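PDB 4KKI: transcobalamin-1 from Homo sapiens, which carries vitamin B12, holding it with femtomolar affinity and shielding it from stomach acid. Local coordinates for residues A[358-362]-A[425-429]; A[96-100]-A[152-157]; A[35-39]-A[273-277]; A[136-142]-A[396-400]; A[181-185]-A[227-231]. All blocks are in the same frame, centred on the assembly; numbering follows the deposited sequence.

In the fold
Contacts 2, 3 and 5 lie in the helical N-terminal domain, contact 1 in the C-terminal beta domain, and contact 4 bridges the two. Along the chain, contact 3 (35-39 with 273-277) closes a long loop that holds contacts 2 and 5 one after the other. Contact 4 alternates with contacts 1, 2 and 3 and encloses contact 5; its two segments come from the two domains, which the flexible linker joins in sequence, so their contact ties the domains together. Contacts 1 and 2 sit on opposite sides of the chain's centre, about 37 Å apart between centres; contacts 3 and 4 are equally far apart. Cyanocobalamin is held between the two domains, and contact 4 lies at the border of its pocket.

Contact 1 (A[358-362]-A[425-429]); sequences FLSVM and NLEVR. With NAG (2-acetamido-2-deoxy-beta-D-glucopyranose), chain H.
Phe358 and Leu426 meet where helix 358-362 passes nearly square over strand 426-429, the two short axes lying 10.3 Å apart with 77° between their N-to-C directions. Most of the contact runs through the ring of Phe358. With CG anti to the backbone N (chi1 -167°), the ring extends from the helix to the strand, its edge turned to Val428. Phe358 CE1 comes within 3.6 Å of Val428 CG2, which lies in the ring plane, and CE2 touches Leu426 CB obliquely at 3.8 Å. The ring thus lodges between two strand residues whose side chains both start toward the helix. One turn on, Val361 CG2 packs on Leu426 CD1 at 3.8 Å, while Met362 SD sits at the ring edge and reaches Val428 CG2 more loosely, at 4.4 Å. This is a helix packed on one face of the mixed sheet of the beta domain, strand 426-432 running between strands 333-341 and 400-406. Phe358 also touches Leu411 and Met362 touches Ile386, both cyanocobalamin-binding residues. On the strand's other face, Glu427 points away from the helix. Arg429 grips its carboxylate side-on, NE to Glu427 OE2 at 2.9 Å and NH2 to Glu427 OE1 at 3.2 Å. The carboxylate lies near the guanidinium plane, but its oxygens are met from above their own plane, and Arg341 makes a second salt bridge to Glu427 OE2.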
# COMPACT_ATOMS: atom_id res chain seq x y z
N PHE A 358 -3.92 -8.81 -18.78
CA PHE A 358 -3.18 -10.01 -18.44
C PHE A 358 -4.12 -11.14 -18.00
O PHE A 358 -3.88 -12.31 -18.30
CB PHE A 358 -2.17 -9.69 -17.33
CG PHE A 358 -1.13 -10.75 -17.11
CD1 PHE A 358 -1.44 -11.91 -16.40
CD2 PHE A 358 0.16 -10.58 -17.57
CE1 PHE A 358 -0.48 -12.88 -16.18
CE2 PHE A 358 1.13 -11.55 -17.35
CZ PHE A 358 0.80 -12.70 -16.65
N LEU A 359 -5.19 -10.78 -17.30
CA LEU A 359 -6.16 -11.76 -16.81
C LEU A 359 -6.90 -12.45 -17.96
O LEU A 359 -7.20 -13.65 -17.89
CB LEU A 359 -7.17 -11.10 -15.87
CG LEU A 359 -8.20 -12.02 -15.21
CD1 LEU A 359 -7.51 -13.07 -14.35
CD2 LEU A 359 -9.18 -11.21 -14.37
N SER A 360 -7.19 -11.70 -19.02
CA SER A 360 -7.87 -12.25 -20.18
C SER A 360 -7.03 -13.34 -20.83
O SER A 360 -7.56 -14.35 -21.30
CB SER A 360 -8.19 -11.14 -21.19
OG SER A 360 -9.03 -10.16 -20.61
N VAL A 361 -5.72 -13.14 -20.85
CA VAL A 361 -4.78 -14.12 -21.37
C VAL A 361 -4.88 -15.41 -20.56
O VAL A 361 -4.96 -16.51 -21.13
CB VAL A 361 -3.33 -13.60 -21.34
CG1 VAL A 361 -2.34 -14.72 -21.62
CG2 VAL A 361 -3.16 -12.46 -22.33
N MET A 362 -4.88 -15.27 -19.24
CA MET A 362 -4.96 -16.42 -18.34
C MET A 362 -6.25 -17.20 -18.56
O MET A 362 -6.24 -18.43 -18.56
CB MET A 362 -4.87 -15.96 -16.88
CG MET A 362 -3.57 -15.26 -16.53
SD MET A 362 -3.47 -14.80 -14.79
CE MET A 362 -3.65 -16.41 -14.00
N ASN A 425 6.40 -11.78 -23.78
CA ASN A 425 6.61 -13.01 -23.03
C ASN A 425 5.97 -12.95 -21.65
O ASN A 425 6.64 -12.67 -20.66
CB ASN A 425 8.11 -13.31 -22.90
CG ASN A 425 8.77 -13.61 -24.23
OD1 ASN A 425 8.16 -14.21 -25.11
ND2 ASN A 425 10.02 -13.19 -24.37
N LEU A 426 4.67 -13.19 -21.60
CA LEU A 426 3.93 -13.16 -20.34
C LEU A 426 4.18 -14.42 -19.53
O LEU A 426 4.20 -15.52 -20.07
CB LEU A 426 2.43 -13.01 -20.60
CG LEU A 426 2.04 -11.82 -21.47
CD1 LEU A 426 0.54 -11.78 -21.65
CD2 LEU A 426 2.56 -10.52 -20.86
N GLU A 427 4.37 -14.26 -18.22
CA GLU A 427 4.68 -15.39 -17.37
C GLU A 427 4.08 -15.25 -15.98
O GLU A 427 4.14 -14.18 -15.37
CB GLU A 427 6.19 -15.58 -17.27
CG GLU A 427 6.63 -16.73 -16.38
CD GLU A 427 8.13 -16.85 -16.30
OE1 GLU A 427 8.83 -16.21 -17.12
OE2 GLU A 427 8.63 -17.59 -15.42
N VAL A 428 3.50 -16.33 -15.48
CA VAL A 428 3.10 -16.40 -14.08
C VAL A 428 4.01 -17.40 -13.38
O VAL A 428 4.02 -18.58 -13.71
CB VAL A 428 1.63 -16.82 -13.92
CG1 VAL A 428 1.20 -16.67 -12.48
CG2 VAL A 428 0.74 -15.99 -14.83
N ARG A 429 4.77 -16.91 -12.41
CA ARG A 429 5.86 -17.69 -11.81
C ARG A 429 5.65 -17.98 -10.33
O ARG A 429 5.32 -17.09 -9.55
CB ARG A 429 7.18 -16.95 -12.02
CG ARG A 429 8.40 -17.60 -11.37
CD ARG A 429 9.65 -16.76 -11.61
NE ARG A 429 9.87 -16.51 -13.04
CZ ARG A 429 10.84 -15.74 -13.52
NH1 ARG A 429 11.69 -15.14 -12.71
NH2 ARG A 429 10.96 -15.58 -14.83
C1 NAG H . 8.01 -18.59 -24.69
C2 NAG H . 9.34 -18.41 -25.42
C3 NAG H . 10.03 -19.75 -25.62
C4 NAG H . 10.15 -20.48 -24.29
C5 NAG H . 8.80 -20.55 -23.58
C6 NAG H . 8.98 -21.15 -22.20
C7 NAG H . 9.89 -16.69 -27.03
C8 NAG H . 10.09 -16.46 -28.50
N2 NAG H . 9.14 -17.74 -26.69
O3 NAG H . 11.31 -19.54 -26.16
O4 NAG H . 10.63 -21.79 -24.52
O5 NAG H . 8.21 -19.27 -23.46
O6 NAG H . 7.76 -21.10 -21.50
O7 NAG H . 10.42 -15.94 -26.21

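Contact 2 (A[96-100]-A[152-157]); sequences ALIIL and LALCLF
Leu100 of helix 92-102 inserts its branched end between Ala153, Leu156 and Phe157 at the C-terminal end of helix 144-156. The short axes approach to 9.4 Å at 35°, with both helices running roughly the same way. From CB, the side chain leaves the helix with CG anti to its own carbonyl carbon (chi1 -66°), which turns the branch toward the partner. Leu100 CG then lies 4.1 Å from Ala153 CB. Beyond it the two methyls divide. Leu100 CD1 makes a looser contact with Leu152 CD2 at 4.4 Å. Leu100 CD2 makes more contacts: it nears Ala153 CB, packs at 3.8 Å against Leu156 CD1, whose side chain crosses it at about a right angle, and meets Phe157 CE1 at 3.7 Å, in the plane of the ring. The same ring is approached over a face by Ile99, whose CG2 stands 4.0 Å from the Phe157 centroid and 16° off the normal, a CH-pi contact displaced slightly toward the rim. Two neighbouring leucine and isoleucine side chains thus fix the ring from its edge and from one face. At the other end the backbones close in: Ala96 CA and Ala153 CA, the nearest such pair, are 5.6 Å apart and their CB methyls 4.0 Å, and such small side chains permit the near approach. The pair belongs to the alpha6-alpha6 barrel of the N-terminal domain: Leu122 of helix 118-135 touches both Ile99 and Ala153, helix 55-63 packs on Leu97 and Leu100, and helix 185-203 backs Leu152.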
# COMPACT_ATOMS: atom_id res chain seq x y z
N ALA A 96 -5.91 -1.04 11.23
CA ALA A 96 -5.06 0.14 11.36
C ALA A 96 -5.55 1.26 10.44
O ALA A 96 -5.66 2.41 10.86
CB ALA A 96 -3.61 -0.21 11.06
N LEU A 97 -5.84 0.92 9.18
CA LEU A 97 -6.34 1.90 8.23
C LEU A 97 -7.69 2.45 8.65
O LEU A 97 -7.98 3.63 8.44
CB LEU A 97 -6.43 1.31 6.82
CG LEU A 97 -5.12 1.14 6.06
CD1 LEU A 97 -5.36 0.43 4.74
CD2 LEU A 97 -4.45 2.49 5.83
N ILE A 98 -8.53 1.60 9.23
CA ILE A 98 -9.84 2.02 9.71
C ILE A 98 -9.69 3.08 10.78
O ILE A 98 -10.33 4.13 10.73
CB ILE A 98 -10.65 0.83 10.25
CG1 ILE A 98 -11.11 -0.06 9.10
CG2 ILE A 98 -11.86 1.32 11.04
CD1 ILE A 98 -11.88 -1.28 9.54
N ILE A 99 -8.81 2.81 11.74
CA ILE A 99 -8.55 3.75 12.83
C ILE A 99 -7.98 5.06 12.29
O ILE A 99 -8.40 6.14 12.72
CB ILE A 99 -7.59 3.14 13.87
CG1 ILE A 99 -8.22 1.89 14.50
CG2 ILE A 99 -7.23 4.16 14.94
CD1 ILE A 99 -7.33 1.17 15.49
N LEU A 100 -7.06 4.97 11.34
CA LEU A 100 -6.45 6.16 10.75
C LEU A 100 -7.50 6.99 10.01
O LEU A 100 -7.56 8.20 10.19
CB LEU A 100 -5.31 5.78 9.80
CG LEU A 100 -4.07 5.14 10.43
CD1 LEU A 100 -3.10 4.70 9.34
CD2 LEU A 100 -3.40 6.08 11.41
N LEU A 152 2.19 2.60 13.41
CA LEU A 152 1.84 3.98 13.09
C LEU A 152 0.52 4.38 13.74
O LEU A 152 0.44 5.43 14.39
CB LEU A 152 1.75 4.17 11.57
CG LEU A 152 1.32 5.54 11.05
CD1 LEU A 152 2.24 6.64 11.56
CD2 LEU A 152 1.26 5.55 9.53
N ALA A 153 -0.50 3.55 13.58
CA ALA A 153 -1.82 3.82 14.13
C ALA A 153 -1.81 3.83 15.66
O ALA A 153 -2.38 4.72 16.28
CB ALA A 153 -2.83 2.81 13.61
N LEU A 154 -1.16 2.83 16.26
CA LEU A 154 -1.05 2.74 17.71
C LEU A 154 -0.29 3.93 18.29
O LEU A 154 -0.62 4.43 19.36
CB LEU A 154 -0.36 1.44 18.12
CG LEU A 154 -1.14 0.15 17.87
CD1 LEU A 154 -0.27 -1.07 18.14
CD2 LEU A 154 -2.41 0.12 18.71
N CYS A 155 0.72 4.38 17.55
CA CYS A 155 1.53 5.53 17.96
C CYS A 155 0.75 6.84 17.89
O CYS A 155 0.77 7.64 18.83
CB CYS A 155 2.79 5.63 17.10
SG CYS A 155 3.72 7.14 17.34
N LEU A 156 0.06 7.06 16.77
CA LEU A 156 -0.70 8.29 16.55
C LEU A 156 -1.89 8.44 17.50
O LEU A 156 -2.33 9.56 17.78
CB LEU A 156 -1.19 8.36 15.11
CG LEU A 156 -0.16 8.68 14.03
CD1 LEU A 156 -0.76 8.52 12.65
CD2 LEU A 156 0.37 10.10 14.22
N PHE A 157 -2.41 7.32 18.00
CA PHE A 157 -3.61 7.36 18.83
C PHE A 157 -3.37 6.87 20.25
O PHE A 157 -4.30 6.43 20.93
CB PHE A 157 -4.76 6.60 18.15
CG PHE A 157 -5.21 7.21 16.86
CD1 PHE A 157 -4.56 6.92 15.67
CD2 PHE A 157 -6.27 8.10 16.83
CE1 PHE A 157 -4.96 7.49 14.48
CE2 PHE A 157 -6.68 8.68 15.64
CZ PHE A 157 -6.02 8.37 14.47

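Contact 3 (A[35-39]-A[273-277]); sequences RLKPL and LTEIS
Within the alpha6-alpha6 helical barrel, Leu39 and Pro38 at the start of helix 37-45 pack on Ile276 near the end of helix 265-277. The contact joins parts of the N-terminal domain more than 230 residues apart, and the Cys26-Cys265 disulfide ties the same two regions together covalently. Ile276 is the hub. Its two branches diverge: CG2, anti to the backbone N, reaches Pro38 CB at 3.7 Å and lies 3.5 Å from the backbone atom Arg35 O, whereas CD1 at the tip of the other branch meets Leu39 CD1 at 3.7 Å. Both Pro38 and Leu39 cross the isoleucine at about a right angle, and Leu39 CD2 also touches it, so both methyls of Leu39 rest on Ile276. Leu39 further packs on Phe281, Val290 and Leu294; an alanine here, lacking both methyls, would probably open a gap among these residues and leave Ile276 CD1 without its nearest partner. One turn back along helix 265-277, Leu273 CD2 meets Leu36 CD2 at 3.9 Å, and Leu36 CD2 touches Ile276 CD1 as well, which joins the two halves of the apolar patch. Arg35 is exposed: its chain, extended from CG to NE, crosses Leu273 and brings CD to 4.2 Å from Leu273 CD1. The guanidinium has Leu273 O near its plane, but at 4.0 Å from NH1 this is mere proximity. At the helix end, Ser277 OG donates back to Thr274 O at 2.6 Å, tilted 30° from the carbonyl plane.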
# COMPACT_ATOMS: atom_id res chain seq x y z
N ARG A 35 -4.56 19.12 -12.31
CA ARG A 35 -3.85 17.89 -12.68
C ARG A 35 -4.17 16.74 -11.73
O ARG A 35 -3.94 15.58 -12.06
CB ARG A 35 -2.34 18.13 -12.72
CG ARG A 35 -1.87 18.90 -13.94
CD ARG A 35 -0.37 19.10 -13.91
NE ARG A 35 0.16 19.56 -15.19
CZ ARG A 35 0.62 18.75 -16.14
NH1 ARG A 35 0.64 17.44 -15.94
NH2 ARG A 35 1.08 19.25 -17.28
N LEU A 36 -4.70 17.06 -10.55
CA LEU A 36 -5.06 16.04 -9.58
C LEU A 36 -6.49 15.52 -9.77
O LEU A 36 -6.90 14.58 -9.11
CB LEU A 36 -4.89 16.57 -8.15
CG LEU A 36 -3.47 17.00 -7.79
CD1 LEU A 36 -3.39 17.39 -6.32
CD2 LEU A 36 -2.49 15.89 -8.10
N LYS A 37 -7.22 16.15 -10.69
CA LYS A 37 -8.61 15.77 -10.98
C LYS A 37 -8.82 14.28 -11.31
O LYS A 37 -9.78 13.68 -10.82
CB LYS A 37 -9.21 16.66 -12.07
CG LYS A 37 -10.53 17.32 -11.70
CD LYS A 37 -11.60 16.29 -11.34
CE LYS A 37 -12.96 16.94 -11.09
NZ LYS A 37 -13.55 17.53 -12.33
N PRO A 38 -7.95 13.68 -12.16
CA PRO A 38 -8.16 12.26 -12.45
C PRO A 38 -8.14 11.39 -11.19
O PRO A 38 -8.88 10.42 -11.11
CB PRO A 38 -6.97 11.91 -13.34
CG PRO A 38 -6.67 13.19 -14.05
CD PRO A 38 -6.89 14.25 -13.01
N LEU A 39 -7.30 11.76 -10.22
CA LEU A 39 -7.25 11.05 -8.95
C LEU A 39 -8.59 11.18 -8.25
O LEU A 39 -9.14 10.20 -7.74
CB LEU A 39 -6.14 11.60 -8.06
CG LEU A 39 -4.71 11.57 -8.60
CD1 LEU A 39 -3.74 12.05 -7.53
CD2 LEU A 39 -4.34 10.18 -9.07
N LEU A 273 2.94 13.52 -11.85
CA LEU A 273 1.86 14.27 -12.48
C LEU A 273 1.67 13.85 -13.94
O LEU A 273 0.54 13.79 -14.43
CB LEU A 273 2.12 15.78 -12.40
CG LEU A 273 2.06 16.42 -11.01
CD1 LEU A 273 2.47 17.89 -11.07
CD2 LEU A 273 0.68 16.26 -10.40
N THR A 274 2.77 13.55 -14.61
CA THR A 274 2.72 13.06 -15.98
C THR A 274 2.01 11.71 -16.03
O THR A 274 1.20 11.46 -16.92
CB THR A 274 4.13 12.91 -16.57
OG1 THR A 274 4.78 14.19 -16.57
CG2 THR A 274 4.05 12.39 -18.00
N GLU A 275 2.33 10.85 -15.07
CA GLU A 275 1.71 9.53 -14.98
C GLU A 275 0.20 9.64 -14.80
O GLU A 275 -0.57 8.90 -15.42
CB GLU A 275 2.31 8.73 -13.83
CG GLU A 275 3.80 8.45 -13.96
CD GLU A 275 4.11 7.33 -14.93
OE1 GLU A 275 3.85 7.49 -16.14
OE2 GLU A 275 4.62 6.28 -14.48
N ILE A 276 -0.23 10.57 -13.94
CA ILE A 276 -1.65 10.79 -13.67
C ILE A 276 -2.41 11.15 -14.95
O ILE A 276 -3.47 10.60 -15.22
CB ILE A 276 -1.86 11.91 -12.63
CG1 ILE A 276 -1.21 11.53 -11.30
CG2 ILE A 276 -3.35 12.18 -12.44
CD1 ILE A 276 -1.31 12.62 -10.25
N SER A 277 -1.84 12.07 -15.72
CA SER A 277 -2.48 12.52 -16.95
C SER A 277 -2.58 11.39 -17.97
O SER A 277 -3.45 11.39 -18.83
CB SER A 277 -1.71 13.70 -17.55
OG SER A 277 -0.38 13.32 -17.89

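Contact 4 (A[136-142]-A[396-400]); sequences HNGTPLT and NNDRT
Pro140 O and Asn397 OD1 share one water, which donates to both, at 3.1 Å from Pro140 O and 2.5 Å from Asn397 OD1. The amide of Asn397 is at the same time stacked over one face of the His136 ring. The two planes are only 7° apart, Asn397 CG is 3.4 Å from His136 CD2, and the oxygen sits over the rim rather than the centre. Beside the stack, Thr139 packs toward 396-399. Its methyl CG2, anti to the backbone N (chi1 -53° for OG1), rests 3.6 Å from Asn396 O, and OG1 lies near the guanidinium plane of Arg399, 3.3 Å from Arg399 CD. Asn396 approaches the other end of the loop: ND2 is 3.2 Å from Leu141 O, though the angle is too poor for a hydrogen bond. Two tight turns present these groups, type I' at 136-139, where Asn137 and Gly138 both have positive phi, and type I at 396-399. Thr142 O accepts a hydrogen bond from cyanocobalamin, and Thr142 OG1 is hydrogen-bonded to Glu129 OE2. Here the two loops, bridged by a water, form part of the alpha-beta domain interface, at the edge of the cobalamin pocket that Thr142 and Asn396 line.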
# COMPACT_ATOMS: atom_id res chain seq x y z
N HIS A 136 6.56 -18.83 13.67
CA HIS A 136 6.82 -19.16 12.27
C HIS A 136 8.07 -18.52 11.65
O HIS A 136 8.00 -17.94 10.57
CB HIS A 136 5.61 -18.83 11.40
CG HIS A 136 4.51 -19.85 11.49
ND1 HIS A 136 3.54 -19.82 12.47
CD2 HIS A 136 4.22 -20.91 10.70
CE1 HIS A 136 2.71 -20.83 12.29
NE2 HIS A 136 3.09 -21.50 11.23
N ASN A 137 9.19 -18.62 12.35
CA ASN A 137 10.49 -18.27 11.78
C ASN A 137 10.62 -16.81 11.32
O ASN A 137 11.40 -16.50 10.42
CB ASN A 137 10.84 -19.24 10.63
CG ASN A 137 12.32 -19.31 10.34
OD1 ASN A 137 13.16 -19.14 11.22
ND2 ASN A 137 12.66 -19.56 9.07
N GLY A 138 9.84 -15.93 11.94
CA GLY A 138 9.93 -14.51 11.68
C GLY A 138 8.92 -13.97 10.68
O GLY A 138 8.94 -12.79 10.35
N THR A 139 8.04 -14.83 10.18
CA THR A 139 7.00 -14.41 9.25
C THR A 139 5.73 -14.00 9.99
O THR A 139 5.17 -14.79 10.74
CB THR A 139 6.66 -15.52 8.23
OG1 THR A 139 7.86 -15.96 7.58
CG2 THR A 139 5.70 -14.99 7.18
N PRO A 140 5.28 -12.75 9.79
CA PRO A 140 4.05 -12.29 10.42
C PRO A 140 2.82 -12.92 9.78
O PRO A 140 2.96 -13.67 8.81
CB PRO A 140 4.07 -10.78 10.16
CG PRO A 140 4.87 -10.64 8.91
CD PRO A 140 5.92 -11.70 8.98
N LEU A 141 1.65 -12.64 10.33
CA LEU A 141 0.40 -13.13 9.76
C LEU A 141 0.19 -12.52 8.38
O LEU A 141 -0.29 -13.18 7.46
CB LEU A 141 -0.78 -12.80 10.67
CG LEU A 141 -0.91 -13.65 11.94
CD1 LEU A 141 -2.01 -13.11 12.85
CD2 LEU A 141 -1.18 -15.10 11.57
N THR A 142 0.56 -11.25 8.25
CA THR A 142 0.45 -10.54 6.98
C THR A 142 1.82 -10.16 6.43
O THR A 142 2.46 -10.94 5.72
CB THR A 142 -0.43 -9.29 7.11
OG1 THR A 142 0.15 -8.39 8.06
CG2 THR A 142 -1.83 -9.66 7.56
N ASN A 396 1.25 -17.94 2.88
CA ASN A 396 1.88 -16.85 3.60
C ASN A 396 3.04 -17.32 4.48
O ASN A 396 4.13 -16.75 4.44
CB ASN A 396 0.85 -16.08 4.42
CG ASN A 396 1.15 -14.60 4.50
OD1 ASN A 396 2.29 -14.19 4.72
ND2 ASN A 396 0.12 -13.78 4.31
N ASN A 397 2.79 -18.35 5.28
CA ASN A 397 3.82 -18.89 6.16
C ASN A 397 4.98 -19.48 5.38
O ASN A 397 6.14 -19.40 5.80
CB ASN A 397 3.23 -19.93 7.12
CG ASN A 397 2.44 -19.30 8.25
OD1 ASN A 397 2.82 -18.26 8.79
ND2 ASN A 397 1.32 -19.93 8.60
N ASP A 398 4.68 -20.08 4.23
CA ASP A 398 5.71 -20.62 3.35
C ASP A 398 6.40 -19.50 2.57
O ASP A 398 7.40 -19.73 1.90
CB ASP A 398 5.12 -21.65 2.38
CG ASP A 398 4.59 -22.88 3.09
OD1 ASP A 398 5.10 -23.20 4.19
OD2 ASP A 398 3.67 -23.53 2.55
N ARG A 399 5.84 -18.29 2.66
CA ARG A 399 6.38 -17.12 1.98
C ARG A 399 6.43 -17.34 0.47
O ARG A 399 7.37 -16.93 -0.21
CB ARG A 399 7.77 -16.76 2.53
CG ARG A 399 7.83 -16.76 4.06
CD ARG A 399 9.22 -16.41 4.59
NE ARG A 399 9.46 -14.97 4.61
CZ ARG A 399 10.31 -14.34 3.81
NH1 ARG A 399 11.00 -15.02 2.91
NH2 ARG A 399 10.46 -13.03 3.90
N THR A 400 5.40 -18.00 -0.06
CA THR A 400 5.32 -18.32 -1.48
C THR A 400 4.17 -17.58 -2.13
O THR A 400 3.15 -17.30 -1.49
CB THR A 400 5.11 -19.82 -1.70
OG1 THR A 400 3.86 -20.22 -1.14
CG2 THR A 400 6.23 -20.62 -1.06
O HOH W 1 1.90 -16.27 7.54

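Contact 5 (A[181-185]-A[227-231]); sequences SQFSV and KILSE
Phe183 and Lys227 form the tight half of this contact. Lys227 CB stands over the centre of the Phe183 ring, 3.8 Å from the centroid and 12° off its normal, a CH-pi contact. Phe183 CG is anti to the backbone N (chi1 169°), which carries the ring across to helix 213-229, where CE2 also reaches Ile228 CG1 at 4.0 Å. Nearby, Val185 CG2 packs on Glu231 CB at 3.7 Å. Of the Lys227 side chain, the aliphatic carbons do the touching; NZ is hydrogen-bonded to Tyr178 OH. The other half is polar and faces solvent through the exposed Gln182. There Gln182 NE2 donates to Glu231 OE1 at 3.1 Å, nearly straight at 169°, within the amide plane but from above the carboxylate plane. The same nitrogen also donates to Phe183 O at 2.9 Å, which curls the side chain back on its own strand. An alanine in place of Glu231 would keep the CB contact with Val185, but is likely to leave Gln182 NE2 without its cross-segment acceptor. The contact joins strand 182-183 and the start of helix 185-203 to the end of helix 213-229, with helix 244-252 touching both Val185 and Ile228.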
# COMPACT_ATOMS: atom_id res chain seq x y z
N SER A 181 14.86 -10.53 -4.11
CA SER A 181 16.07 -9.71 -4.04
C SER A 181 15.71 -8.23 -4.01
O SER A 181 16.56 -7.38 -3.79
CB SER A 181 16.98 -10.01 -5.23
OG SER A 181 16.34 -9.68 -6.45
N GLN A 182 14.43 -7.94 -4.22
CA GLN A 182 13.96 -6.56 -4.33
C GLN A 182 13.54 -5.97 -2.99
O GLN A 182 12.66 -6.51 -2.31
CB GLN A 182 12.81 -6.47 -5.33
CG GLN A 182 12.20 -5.08 -5.45
CD GLN A 182 13.18 -4.05 -5.97
OE1 GLN A 182 13.99 -4.35 -6.85
NE2 GLN A 182 13.10 -2.84 -5.44
N PHE A 183 14.14 -4.86 -2.61
CA PHE A 183 13.72 -4.15 -1.42
C PHE A 183 12.35 -3.54 -1.69
O PHE A 183 12.14 -2.88 -2.69
CB PHE A 183 14.73 -3.06 -1.08
CG PHE A 183 14.26 -2.09 -0.04
CD1 PHE A 183 14.28 -2.42 1.30
CD2 PHE A 183 13.82 -0.83 -0.40
CE1 PHE A 183 13.87 -1.52 2.26
CE2 PHE A 183 13.40 0.07 0.55
CZ PHE A 183 13.43 -0.27 1.88
N SER A 184 11.40 -3.80 -0.79
CA SER A 184 10.06 -3.25 -0.92
C SER A 184 10.02 -1.80 -0.46
O SER A 184 10.03 -1.51 0.74
CB SER A 184 9.05 -4.09 -0.12
OG SER A 184 7.75 -3.53 -0.20
N VAL A 185 9.97 -0.89 -1.42
CA VAL A 185 9.93 0.53 -1.15
C VAL A 185 8.71 0.90 -0.33
O VAL A 185 8.79 1.66 0.62
CB VAL A 185 9.93 1.33 -2.46
CG1 VAL A 185 9.76 2.82 -2.20
CG2 VAL A 185 11.21 1.07 -3.22
N LYS A 227 18.10 2.96 1.61
CA LYS A 227 17.57 1.89 0.78
C LYS A 227 16.42 2.37 -0.11
O LYS A 227 16.27 1.91 -1.24
CB LYS A 227 17.09 0.71 1.64
CG LYS A 227 18.19 0.00 2.41
CD LYS A 227 17.61 -1.03 3.36
CE LYS A 227 18.70 -1.76 4.12
NZ LYS A 227 19.54 -2.58 3.21
N ILE A 228 15.62 3.29 0.41
CA ILE A 228 14.54 3.88 -0.37
C ILE A 228 15.11 4.69 -1.54
O ILE A 228 14.71 4.50 -2.69
CB ILE A 228 13.62 4.77 0.49
CG1 ILE A 228 12.73 3.90 1.38
CG2 ILE A 228 12.74 5.65 -0.39
CD1 ILE A 228 11.88 4.69 2.35
N LEU A 229 16.06 5.57 -1.24
CA LEU A 229 16.69 6.40 -2.26
C LEU A 229 17.49 5.59 -3.28
O LEU A 229 17.67 6.01 -4.42
CB LEU A 229 17.58 7.47 -1.62
CG LEU A 229 16.84 8.65 -0.98
CD1 LEU A 229 17.79 9.51 -0.18
CD2 LEU A 229 16.15 9.46 -2.06
N SER A 230 17.98 4.42 -2.86
CA SER A 230 18.72 3.54 -3.75
C SER A 230 17.83 2.96 -4.84
O SER A 230 18.32 2.42 -5.83
CB SER A 230 19.37 2.40 -2.96
OG SER A 230 20.37 2.89 -2.08
N GLU A 231 16.52 3.07 -4.65
CA GLU A 231 15.57 2.55 -5.62
C GLU A 231 14.99 3.66 -6.47
O GLU A 231 14.03 3.46 -7.21
CB GLU A 231 14.43 1.79 -4.91
CG GLU A 231 14.89 0.64 -4.02
CD GLU A 231 15.45 -0.53 -4.80
OE1 GLU A 231 15.18 -0.64 -6.02
OE2 GLU A 231 16.17 -1.36 -4.19